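Local structure of Hcp protein (Burkholderia pseudomallei K96243, 3WX6) at residues G48-P51 with A52-A55. The protein is an Hcp-family component of the type VI secretion system that assembles into hexameric rings and probably contributes to the secretion tube. Numbering follows the deposited sequence.
Sequences GLTP and AAAA
Leu-49 lies against the first turn of the short helix 51-54 and touches it with both methyl branches: CD1 meets Ala-53 CB at 3.7 Å, while CD2 lies 3.6 Å from Ala-54 CB. With CG anti to the backbone N (chi1 -167°), the leucine fork is carried over the two consecutive alanines; the CD2 contact with Ala-54, from the residue before the N-cap to the fourth residue of the helix, is a hydrophobic staple, and CD1 adds Ala-53. Thr-50 is the N-cap. Its chi1 of 59° places OG1 on the side of the helix start, where it accepts a long, weak hydrogen bond from Ala-53 N (3.5 Å). The main chain does more of the work: Ala-54 N donates to Thr-50 O at 3.2 Å, in the carbonyl plane and with a C=O...N angle of 160°, and Ala-53 N adds a weak bond to the same oxygen. One residue on, Ala-55 N reaches Pro-51 O at 3.0 Å, just where the chain leaves helical geometry and runs into strand 56-63. Ala-54 is on the more enclosed side, its methyl also touching Pro-42 and Leu-45 of the preceding loop, whereas Thr-50 and Ala-53 lie on the solvent side. The CB of Pro-51, the first helical residue, points away from residues 52-55 overall, and its side chain packs on Met-41 and on Arg-79 of a second subunit. In the connection from strand 36-40 to strand 56-63, this single turn thus rests on backbone bonds and small apolar contacts, its threonine cap contributing only weakly.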
ATOM      1  N   GLY A  48       2.304 -34.784  23.262  1.00 34.04           N
ATOM      2  CA  GLY A  48       1.391 -34.759  24.392  1.00 31.17           C
ATOM      3  C   GLY A  48       0.395 -33.613  24.424  1.00 24.70           C
ATOM      4  O   GLY A  48      -0.337 -33.455  25.399  1.00 22.00           O
ATOM      5  N   LEU A  49       0.370 -32.811  23.364  1.00 22.50           N
ATOM      6  CA  LEU A  49      -0.546 -31.677  23.271  1.00 20.94           C
ATOM      7  C   LEU A  49      -1.835 -32.024  22.526  1.00 25.54           C
ATOM      8  O   LEU A  49      -1.803 -32.681  21.485  1.00 28.42           O
ATOM      9  CB  LEU A  49       0.148 -30.496  22.584  1.00 20.57           C
ATOM     10  CG  LEU A  49      -0.559 -29.140  22.691  1.00 22.52           C
ATOM     11  CD1 LEU A  49      -0.648 -28.672  24.142  1.00 22.74           C
ATOM     12  CD2 LEU A  49       0.132 -28.100  21.828  1.00 21.00           C
ATOM     13  N   THR A  50      -2.963 -31.580  23.072  1.00 27.81           N
ATOM     14  CA  THR A  50      -4.254 -31.744  22.416  1.00 27.70           C
ATOM     15  C   THR A  50      -4.372 -30.767  21.257  1.00 25.57           C
ATOM     16  O   THR A  50      -3.962 -29.612  21.383  1.00 24.93           O
ATOM     17  CB  THR A  50      -5.425 -31.510  23.389  1.00 30.01           C
ATOM     18  OG1 THR A  50      -5.346 -30.183  23.930  1.00 30.97           O
ATOM     19  CG2 THR A  50      -5.373 -32.525  24.524  1.00 29.81           C
ATOM     20  N   PRO A  51      -4.915 -31.231  20.117  1.00 20.39           N
ATOM     21  CA  PRO A  51      -5.125 -30.386  18.936  1.00 24.07           C
ATOM     22  C   PRO A  51      -5.788 -29.055  19.261  1.00 31.90           C
ATOM     23  O   PRO A  51      -5.425 -28.040  18.665  1.00 38.46           O
ATOM     24  CB  PRO A  51      -6.028 -31.245  18.053  1.00 22.52           C
ATOM     25  CG  PRO A  51      -5.598 -32.628  18.367  1.00 15.04           C
ATOM     26  CD  PRO A  51      -5.288 -32.630  19.848  1.00 17.49           C
ATOM     27  N   ALA A  52      -6.754 -29.064  20.174  1.00 31.89           N
ATOM     28  CA  ALA A  52      -7.429 -27.839  20.578  1.00 32.89           C
ATOM     29  C   ALA A  52      -6.484 -26.812  21.201  1.00 30.00           C
ATOM     30  O   ALA A  52      -6.608 -25.613  20.951  1.00 29.22           O
ATOM     31  CB  ALA A  52      -8.549 -28.160  21.545  1.00 36.58           C
ATOM     32  N   ALA A  53      -5.537 -27.282  22.009  1.00 25.64           N
ATOM     33  CA  ALA A  53      -4.620 -26.379  22.693  1.00 23.28           C
ATOM     34  C   ALA A  53      -3.598 -25.800  21.726  1.00 25.62           C
ATOM     35  O   ALA A  53      -3.090 -24.704  21.943  1.00 30.69           O
ATOM     36  CB  ALA A  53      -3.927 -27.094  23.835  1.00 15.54           C
ATOM     37  N   ALA A  54      -3.292 -26.543  20.667  1.00 25.36           N
ATOM     38  CA  ALA A  54      -2.348 -26.077  19.656  1.00 21.12           C
ATOM     39  C   ALA A  54      -3.021 -25.099  18.711  1.00 25.11           C
ATOM     40  O   ALA A  54      -2.371 -24.233  18.132  1.00 27.27           O
ATOM     41  CB  ALA A  54      -1.770 -27.244  18.883  1.00 16.49           C
ATOM     42  N   ALA A  55      -4.328 -25.253  18.547  1.00 24.17           N
ATOM     43  CA  ALA A  55      -5.058 -24.437  17.595  1.00 21.99           C
ATOM     44  C   ALA A  55      -5.507 -23.122  18.216  1.00 23.95           C
ATOM     45  O   ALA A  55      -5.497 -22.951  19.437  1.00 25.49           O
ATOM     46  CB  ALA A  55      -6.251 -25.200  17.057  1.00 20.40           C
TER